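Local structure of alpha-galactosidase (Lactobacillus brevis, 3MI6) at residues D[533-536]-D[537-540]; D[544-547]-D[548-551]; D[550-553]-D[554-557]. The protein probably hydrolyses terminal, non-reducing alpha-D-galactose residues from alpha-galactosides, as a glycoside hydrolase family 36 enzyme built around a TIM-type barrel. All blocks are in the same frame, centred on the assembly; numbering follows the deposited sequence.

Contact 1 (D[533-536]-D[537-540])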
ATOM      1  N   ARG D 533     -19.333  27.836  -0.869  1.00 39.01           N
ATOM      2  CA  ARG D 533     -20.669  27.373  -0.498  1.00 38.57           C
ATOM      3  C   ARG D 533     -21.233  26.426  -1.538  1.00 36.70           C
ATOM      4  O   ARG D 533     -22.433  26.282  -1.657  1.00 39.46           O
ATOM      5  CB  ARG D 533     -21.621  28.547  -0.288  1.00 39.76           C
ATOM      6  CG  ARG D 533     -21.747  28.968   1.148  1.00 37.67           C
ATOM      7  CD  ARG D 533     -23.168  29.324   1.468  1.00 39.72           C
ATOM      8  NE  ARG D 533     -23.610  30.555   0.804  1.00 44.81           N
ATOM      9  CZ  ARG D 533     -23.810  31.716   1.425  1.00 42.57           C
ATOM     10  NH1 ARG D 533     -23.593  31.826   2.737  1.00 39.64           N
ATOM     11  NH2 ARG D 533     -24.220  32.766   0.727  1.00 39.26           N
ATOM     12  N   PHE D 534     -20.352  25.768  -2.270  1.00 35.38           N
ATOM     13  CA  PHE D 534     -20.758  24.959  -3.397  1.00 36.00           C
ATOM     14  C   PHE D 534     -21.563  23.740  -2.942  1.00 36.14           C
ATOM     15  O   PHE D 534     -20.992  22.653  -2.759  1.00 34.41           O
ATOM     16  CB  PHE D 534     -19.507  24.501  -4.147  1.00 36.05           C
ATOM     17  CG  PHE D 534     -19.776  24.036  -5.538  1.00 32.28           C
ATOM     18  CD1 PHE D 534     -20.241  22.769  -5.769  1.00 28.73           C
ATOM     19  CD2 PHE D 534     -19.565  24.886  -6.612  1.00 32.91           C
ATOM     20  CE1 PHE D 534     -20.494  22.354  -7.045  1.00 32.63           C
ATOM     21  CE2 PHE D 534     -19.812  24.486  -7.896  1.00 32.56           C
ATOM     22  CZ  PHE D 534     -20.276  23.214  -8.121  1.00 35.76           C
ATOM     23  N   ASP D 535     -22.877  23.904  -2.776  1.00 31.63           N
ATOM     24  CA  ASP D 535     -23.678  22.828  -2.208  1.00 31.31           C
ATOM     25  C   ASP D 535     -25.128  22.755  -2.683  1.00 31.35           C
ATOM     26  O   ASP D 535     -25.655  23.686  -3.249  1.00 31.30           O
ATOM     27  CB  ASP D 535     -23.623  22.887  -0.690  1.00 33.65           C
ATOM     28  CG  ASP D 535     -24.209  24.162  -0.138  1.00 36.81           C
ATOM     29  OD1 ASP D 535     -25.200  24.676  -0.713  1.00 36.35           O
ATOM     30  OD2 ASP D 535     -23.678  24.643   0.886  1.00 37.75           O
ATOM     31  N   LEU D 536     -25.769  21.619  -2.439  1.00 32.96           N
ATOM     32  CA  LEU D 536     -27.117  21.380  -2.938  1.00 32.73           C
ATOM     33  C   LEU D 536     -28.083  22.452  -2.429  1.00 35.79           C
ATOM     34  O   LEU D 536     -29.064  22.787  -3.091  1.00 36.02           O
ATOM     35  CB  LEU D 536     -27.595  19.960  -2.590  1.00 28.99           C
ATOM     36  CG  LEU D 536     -26.750  18.773  -3.120  1.00 30.33           C
ATOM     37  CD1 LEU D 536     -27.153  17.482  -2.462  1.00 29.12           C
ATOM     38  CD2 LEU D 536     -26.796  18.612  -4.626  1.00 26.85           C
ATOM     39  N   GLY D 537     -27.779  23.015  -1.268  1.00 35.76           N
ATOM     40  CA  GLY D 537     -28.658  23.996  -0.674  1.00 34.28           C
ATOM     41  C   GLY D 537     -28.841  25.183  -1.591  1.00 35.91           C
ATOM     42  O   GLY D 537     -29.928  25.741  -1.687  1.00 38.13           O
HETATM   43  N   MSE D 538     -27.770  25.575  -2.265  1.00 34.68           N
HETATM   44  CA  MSE D 538     -27.813  26.752  -3.114  1.00 34.57           C
HETATM   45  C   MSE D 538     -28.299  26.449  -4.527  1.00 36.81           C
HETATM   46  O   MSE D 538     -28.852  27.330  -5.180  1.00 35.49           O
HETATM   47  CB  MSE D 538     -26.439  27.396  -3.169  1.00 34.46           C
HETATM   48  CG  MSE D 538     -25.877  27.702  -1.811  1.00 37.44           C
HETATM   49 SE   MSE D 538     -26.582  29.390  -1.097  1.00 62.35          SE
HETATM   50  CE  MSE D 538     -25.909  30.606  -2.468  1.00 41.77           C
HETATM   51  N   MSE D 539     -28.091  25.212  -4.989  1.00 34.00           N
HETATM   52  CA  MSE D 539     -28.504  24.806  -6.325  1.00 35.65           C
HETATM   53  C   MSE D 539     -30.030  24.788  -6.479  1.00 39.55           C
HETATM   54  O   MSE D 539     -30.553  24.905  -7.593  1.00 39.94           O
HETATM   55  CB  MSE D 539     -27.949  23.420  -6.684  1.00 40.74           C
HETATM   56  CG  MSE D 539     -26.426  23.273  -6.601  1.00 42.59           C
HETATM   57 SE   MSE D 539     -25.385  24.585  -7.633  1.00 57.88          SE
HETATM   58  CE  MSE D 539     -23.691  24.317  -6.718  1.00 38.57           C
ATOM     59  N   TYR D 540     -30.740  24.616  -5.369  1.00 35.84           N
ATOM     60  CA  TYR D 540     -32.187  24.668  -5.394  1.00 34.45           C
ATOM     61  C   TYR D 540     -32.647  26.011  -5.950  1.00 37.04           C
ATOM     62  O   TYR D 540     -33.571  26.074  -6.751  1.00 38.08           O
ATOM     63  CB  TYR D 540     -32.722  24.463  -3.990  1.00 34.58           C
ATOM     64  CG  TYR D 540     -34.220  24.575  -3.861  1.00 37.90           C
ATOM     65  CD1 TYR D 540     -34.813  25.800  -3.593  1.00 37.89           C
ATOM     66  CD2 TYR D 540     -35.038  23.456  -3.970  1.00 35.91           C
ATOM     67  CE1 TYR D 540     -36.167  25.910  -3.459  1.00 38.82           C
ATOM     68  CE2 TYR D 540     -36.400  23.556  -3.831  1.00 35.70           C
ATOM     69  CZ  TYR D 540     -36.964  24.791  -3.576  1.00 38.73           C
ATOM     70  OH  TYR D 540     -38.332  24.931  -3.431  1.00 40.19           O
TER
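Asp535 caps the short helix 536-539 while Phe534 and Arg533 each receive a methionine from its first turn: a local, buried contact in the connection between barrel strands 523-526 and 544-546. The capping bond runs from Met538 N to Asp535 OD1, 3.1 Å long and met nearly head-on along the carboxylate C-O bond; the same N-H also reaches Asp535 O at 3.0 Å, with the donor lying above the carbonyl plane. With chi1 at 63°, the Asp535 carboxyl group sits between its backbone N and carbonyl carbon, which turns OD1 back over the helix start. Further bonds from Met539 N to Asp535 O and from Tyr540 N to Leu536 O are weak. The cap also joins two parts of the fold, because Ser225 and Ser255, from the beta-rich region preceding the (beta/alpha)8 barrel, bond to OD2 and OD1 of Asp535.

The apolar half is a CH-pi contact. The methyl CE of Met539 (modelled, like Met538, as selenomethionine) stands 3.7 Å from the centroid of the Phe534 ring and 9° off its normal, so all six ring carbons lie at similar range. Phe534 is the centre of an inverse gamma turn; its ring has an edge-to-face partner in Tyr567 and a cation-pi partner in Arg204. If an alanine stood here, the Met539 methyl would probably lose the face it rests on and the Arg204 guanidinium its aromatic partner.

Arg533 meets the other methionine obliquely: its NE lies 3.7 Å from Met538 SE. Beyond NE the guanidinium leads away from the selenium, and NH2 forms a salt bridge with Glu416; the side chain also packs on Met480, a predicted substrate-binding residue.

Contact 2 (D[544-547]-D[548-551])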
ATOM      1  N   GLN D 544     -26.424  27.287 -10.724  1.00 36.91           N
ATOM      2  CA  GLN D 544     -24.990  27.174 -10.985  1.00 40.01           C
ATOM      3  C   GLN D 544     -24.169  27.963  -9.977  1.00 39.10           C
ATOM      4  O   GLN D 544     -24.626  28.979  -9.462  1.00 38.14           O
ATOM      5  CB  GLN D 544     -24.660  27.621 -12.409  1.00 36.82           C
ATOM      6  CG  GLN D 544     -24.754  29.104 -12.649  1.00 36.39           C
ATOM      7  CD  GLN D 544     -24.767  29.396 -14.124  1.00 40.98           C
ATOM      8  OE1 GLN D 544     -25.316  28.622 -14.908  1.00 39.25           O
ATOM      9  NE2 GLN D 544     -24.154  30.501 -14.521  1.00 41.29           N
ATOM     10  N   ALA D 545     -22.960  27.490  -9.694  1.00 35.83           N
ATOM     11  CA  ALA D 545     -22.099  28.180  -8.747  1.00 36.69           C
ATOM     12  C   ALA D 545     -20.787  28.557  -9.419  1.00 37.44           C
ATOM     13  O   ALA D 545     -20.389  27.920 -10.393  1.00 38.08           O
ATOM     14  CB  ALA D 545     -21.850  27.309  -7.525  1.00 35.06           C
ATOM     15  N   TRP D 546     -20.139  29.612  -8.926  1.00 38.54           N
ATOM     16  CA  TRP D 546     -18.779  29.950  -9.349  1.00 38.04           C
ATOM     17  C   TRP D 546     -17.824  28.974  -8.652  1.00 37.51           C
ATOM     18  O   TRP D 546     -17.556  29.100  -7.460  1.00 37.60           O
ATOM     19  CB  TRP D 546     -18.452  31.405  -8.996  1.00 37.90           C
ATOM     20  CG  TRP D 546     -17.071  31.836  -9.412  1.00 38.36           C
ATOM     21  CD1 TRP D 546     -16.137  32.467  -8.640  1.00 36.99           C
ATOM     22  CD2 TRP D 546     -16.460  31.646 -10.699  1.00 39.43           C
ATOM     23  NE1 TRP D 546     -14.987  32.694  -9.371  1.00 35.44           N
ATOM     24  CE2 TRP D 546     -15.162  32.201 -10.635  1.00 37.04           C
ATOM     25  CE3 TRP D 546     -16.891  31.071 -11.902  1.00 38.80           C
ATOM     26  CZ2 TRP D 546     -14.295  32.194 -11.724  1.00 38.40           C
ATOM     27  CZ3 TRP D 546     -16.027  31.063 -12.979  1.00 39.03           C
ATOM     28  CH2 TRP D 546     -14.741  31.618 -12.883  1.00 38.32           C
ATOM     29  N   THR D 547     -17.320  27.997  -9.399  1.00 36.42           N
ATOM     30  CA  THR D 547     -16.690  26.816  -8.806  1.00 35.09           C
ATOM     31  C   THR D 547     -15.447  27.102  -7.969  1.00 34.32           C
ATOM     32  O   THR D 547     -15.288  26.565  -6.876  1.00 33.79           O
ATOM     33  CB  THR D 547     -16.343  25.795  -9.890  1.00 35.08           C
ATOM     34  OG1 THR D 547     -17.398  25.779 -10.856  1.00 38.42           O
ATOM     35  CG2 THR D 547     -16.165  24.393  -9.295  1.00 31.07           C
ATOM     36  N   SER D 548     -14.556  27.928  -8.501  1.00 34.65           N
ATOM     37  CA  SER D 548     -13.367  28.347  -7.773  1.00 34.87           C
ATOM     38  C   SER D 548     -12.929  29.717  -8.263  1.00 33.67           C
ATOM     39  O   SER D 548     -13.109  30.040  -9.428  1.00 33.69           O
ATOM     40  CB  SER D 548     -12.227  27.341  -7.985  1.00 31.74           C
ATOM     41  OG  SER D 548     -11.082  27.703  -7.230  1.00 30.08           O
ATOM     42  N   ASP D 549     -12.359  30.515  -7.372  1.00 32.58           N
ATOM     43  CA  ASP D 549     -11.683  31.732  -7.780  1.00 34.82           C
ATOM     44  C   ASP D 549     -10.445  31.401  -8.591  1.00 38.14           C
ATOM     45  O   ASP D 549      -9.971  32.214  -9.389  1.00 43.19           O
ATOM     46  CB  ASP D 549     -11.286  32.569  -6.577  1.00 35.25           C
ATOM     47  CG  ASP D 549     -12.256  33.685  -6.315  1.00 37.58           C
ATOM     48  OD1 ASP D 549     -13.032  33.993  -7.244  1.00 33.77           O
ATOM     49  OD2 ASP D 549     -12.244  34.242  -5.182  1.00 40.95           O
ATOM     50  N   ASP D 550      -9.910  30.208  -8.374  1.00 37.17           N
ATOM     51  CA  ASP D 550      -8.804  29.736  -9.181  1.00 38.46           C
ATOM     52  C   ASP D 550      -9.325  29.413 -10.581  1.00 38.08           C
ATOM     53  O   ASP D 550     -10.092  28.460 -10.755  1.00 35.83           O
ATOM     54  CB  ASP D 550      -8.166  28.503  -8.543  1.00 33.69           C
ATOM     55  CG  ASP D 550      -6.879  28.100  -9.225  1.00 35.95           C
ATOM     56  OD1 ASP D 550      -6.672  28.452 -10.409  1.00 40.21           O
ATOM     57  OD2 ASP D 550      -6.050  27.432  -8.574  1.00 38.97           O
ATOM     58  N   THR D 551      -8.907  30.216 -11.565  1.00 37.73           N
ATOM     59  CA  THR D 551      -9.299  30.033 -12.963  1.00 36.25           C
ATOM     60  C   THR D 551      -8.122  29.595 -13.843  1.00 38.43           C
ATOM     61  O   THR D 551      -8.181  29.720 -15.081  1.00 35.92           O
ATOM     62  CB  THR D 551      -9.890  31.333 -13.558  1.00 37.57           C
ATOM     63  OG1 THR D 551      -8.892  32.364 -13.550  1.00 38.27           O
ATOM     64  CG2 THR D 551     -11.069  31.790 -12.746  1.00 37.25           C
TER
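With CG anti to the backbone N (chi1 -179°), Trp546 carries its indole forward over the loop that follows its strand, meeting Ser548, Asp549 and Thr551. The hydrogen bond across the contact runs from Trp546 NE1 to Asp549 OD1, 3.2 Å long and moderately bent. OD1 lies practically in the indole plane, whereas NE1 comes to the anti side of OD1, tilted 27° out of the carboxylate plane; indole and carboxylate planes stand 64° apart. Asp549 OD2 is taken by Trp200 NE1, so two indole N-H groups hold the carboxylate, one on each oxygen.

Strand 544-546 is the sixth of the parallel barrel, and the loop leaves its C-terminal end, where TIM-barrel enzymes carry their active sites; Asp549 is the predicted proton donor.

Van der Waals contacts engage the rest of the ring. Ser548 O lies over one face, 3.0 Å above the plane and displaced toward the rim. At the edge, Thr551 CG2 touches Trp546 CZ2 at 3.4 Å.

A third group of interactions shapes the loop itself. Ser548 OG accepts from Asp550 N at 3.0 Å, an ST turn, and also bonds to Glu203; Thr551 OG1 is held by Ser577 and Glu338.

Contact 3 (D[550-553]-D[554-557])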
ATOM      1  N   ASP D 550      -9.910  30.208  -8.374  1.00 37.17           N
ATOM      2  CA  ASP D 550      -8.804  29.736  -9.181  1.00 38.46           C
ATOM      3  C   ASP D 550      -9.325  29.413 -10.581  1.00 38.08           C
ATOM      4  O   ASP D 550     -10.092  28.460 -10.755  1.00 35.83           O
ATOM      5  CB  ASP D 550      -8.166  28.503  -8.543  1.00 33.69           C
ATOM      6  CG  ASP D 550      -6.879  28.100  -9.225  1.00 35.95           C
ATOM      7  OD1 ASP D 550      -6.672  28.452 -10.409  1.00 40.21           O
ATOM      8  OD2 ASP D 550      -6.050  27.432  -8.574  1.00 38.97           O
ATOM      9  N   THR D 551      -8.907  30.216 -11.565  1.00 37.73           N
ATOM     10  CA  THR D 551      -9.299  30.033 -12.963  1.00 36.25           C
ATOM     11  C   THR D 551      -8.122  29.595 -13.843  1.00 38.43           C
ATOM     12  O   THR D 551      -8.181  29.720 -15.081  1.00 35.92           O
ATOM     13  CB  THR D 551      -9.890  31.333 -13.558  1.00 37.57           C
ATOM     14  OG1 THR D 551      -8.892  32.364 -13.550  1.00 38.27           O
ATOM     15  CG2 THR D 551     -11.069  31.790 -12.746  1.00 37.25           C
ATOM     16  N   ASP D 552      -7.047  29.111 -13.212  1.00 36.42           N
ATOM     17  CA  ASP D 552      -5.980  28.461 -13.962  1.00 35.64           C
ATOM     18  C   ASP D 552      -6.441  27.122 -14.564  1.00 34.48           C
ATOM     19  O   ASP D 552      -7.112  26.335 -13.886  1.00 33.37           O
ATOM     20  CB  ASP D 552      -4.766  28.202 -13.085  1.00 35.69           C
ATOM     21  CG  ASP D 552      -3.683  27.425 -13.828  1.00 35.26           C
ATOM     22  OD1 ASP D 552      -3.031  28.016 -14.708  1.00 35.24           O
ATOM     23  OD2 ASP D 552      -3.503  26.220 -13.556  1.00 35.09           O
ATOM     24  N   ALA D 553      -6.059  26.857 -15.817  1.00 33.87           N
ATOM     25  CA  ALA D 553      -6.442  25.611 -16.497  1.00 34.21           C
ATOM     26  C   ALA D 553      -6.016  24.340 -15.740  1.00 32.89           C
ATOM     27  O   ALA D 553      -6.839  23.464 -15.466  1.00 32.95           O
ATOM     28  CB  ALA D 553      -5.914  25.583 -17.920  1.00 29.43           C
ATOM     29  N   ALA D 554      -4.739  24.246 -15.398  1.00 30.43           N
ATOM     30  CA  ALA D 554      -4.232  23.081 -14.692  1.00 29.77           C
ATOM     31  C   ALA D 554      -4.914  22.858 -13.346  1.00 32.23           C
ATOM     32  O   ALA D 554      -5.300  21.751 -13.033  1.00 32.64           O
ATOM     33  CB  ALA D 554      -2.728  23.191 -14.509  1.00 33.39           C
ATOM     34  N   GLU D 555      -5.062  23.904 -12.543  1.00 32.97           N
ATOM     35  CA  GLU D 555      -5.699  23.770 -11.242  1.00 30.69           C
ATOM     36  C   GLU D 555      -7.178  23.384 -11.360  1.00 31.88           C
ATOM     37  O   GLU D 555      -7.699  22.610 -10.545  1.00 30.04           O
ATOM     38  CB  GLU D 555      -5.572  25.073 -10.453  1.00 31.82           C
ATOM     39  CG  GLU D 555      -4.149  25.535 -10.220  1.00 35.19           C
ATOM     40  CD  GLU D 555      -3.335  24.570  -9.360  1.00 37.05           C
ATOM     41  OE1 GLU D 555      -3.912  23.861  -8.502  1.00 34.55           O
ATOM     42  OE2 GLU D 555      -2.096  24.543  -9.533  1.00 40.91           O
ATOM     43  N   ARG D 556      -7.864  23.944 -12.355  1.00 31.54           N
ATOM     44  CA  ARG D 556      -9.283  23.672 -12.533  1.00 30.63           C
ATOM     45  C   ARG D 556      -9.512  22.187 -12.851  1.00 30.81           C
ATOM     46  O   ARG D 556     -10.433  21.565 -12.324  1.00 31.49           O
ATOM     47  CB  ARG D 556      -9.903  24.574 -13.609  1.00 28.71           C
ATOM     48  CG  ARG D 556     -10.169  26.000 -13.181  1.00 30.91           C
ATOM     49  CD  ARG D 556     -11.179  26.097 -12.030  1.00 31.32           C
ATOM     50  NE  ARG D 556     -12.564  26.165 -12.479  1.00 32.06           N
ATOM     51  CZ  ARG D 556     -13.402  27.157 -12.203  1.00 32.79           C
ATOM     52  NH1 ARG D 556     -13.013  28.183 -11.476  1.00 36.40           N
ATOM     53  NH2 ARG D 556     -14.639  27.126 -12.652  1.00 34.15           N
ATOM     54  N   LEU D 557      -8.678  21.621 -13.707  1.00 28.32           N
ATOM     55  CA  LEU D 557      -8.717  20.191 -13.931  1.00 28.68           C
ATOM     56  C   LEU D 557      -8.955  19.476 -12.604  1.00 30.59           C
ATOM     57  O   LEU D 557      -9.935  18.739 -12.447  1.00 30.95           O
ATOM     58  CB  LEU D 557      -7.397  19.721 -14.530  1.00 31.75           C
ATOM     59  CG  LEU D 557      -7.319  19.263 -15.988  1.00 32.60           C
ATOM     60  CD1 LEU D 557      -8.598  19.578 -16.759  1.00 30.14           C
ATOM     61  CD2 LEU D 557      -6.072  19.861 -16.663  1.00 31.56           C
TER
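Asp552 is the N-cap of helix 553-566, the helix that follows the sixth barrel strand, and its OD2 accepts from Glu555 N at 3.0 Å, on the anti side of the carboxylate. Just ahead of it lies an Asx turn, in which Asp550 OD1 takes the N-H of Asp552 at 2.9 Å.

The Glu555 side chain runs between the two aspartates and can be followed outward. Its CB lies beside Asp550 OD2. CG, anti to the carbonyl carbon with chi1 at -58°, keeps beside the same oxygen and also comes to 3.5 Å from Asp552 OD2. A bend at chi2 then carries CD away from the cap. At the tip, OE1 remains 4.2 Å from Asp550 OD2, while OE2 lies 4.6 Å from Asp552 OD2. Arg586 NH1 forms salt bridges with Asp552 OD2 and Glu555 OE2 and probably eases the repulsion between those two. OE2 has a further hydrogen-bond partner in His674 of a second subunit, so the helix start lies at a subunit interface, where Pro675 of that subunit also packs on Asp550.

Arg556 runs toward Asp550, with its NH1 directed at Asp550 O; the exact place of that oxygen is doubtful. The regular i to i+4 helix bonds begin with Arg556 N to Asp552 O at 2.9 Å, and next Leu557 N meets Ala553 O at 3.1 Å in a nearly straight bond of 171°.

Contact 1, in the loop and short helix before the sixth barrel strand, precedes contact 2 in the chain, and contact 3 begins on the residues where contact 2 ends. Contacts 1 and 2, with centres 13 Å apart, touch at the strand, where Phe534 CD2 lies 3.5 Å from Ala545 CB. Contacts 2 and 3, centred 10 Å apart, share Asp550 and Thr551, and Arg556 of the latter makes a cation-pi contact with Trp546 of the former. Contacts 1 and 3 do not touch; their nearest atoms are about 8 Å apart. Contact 2 holds the predicted proton donor, Asp549, which Asp550, shared with contact 3, adjoins in the chain.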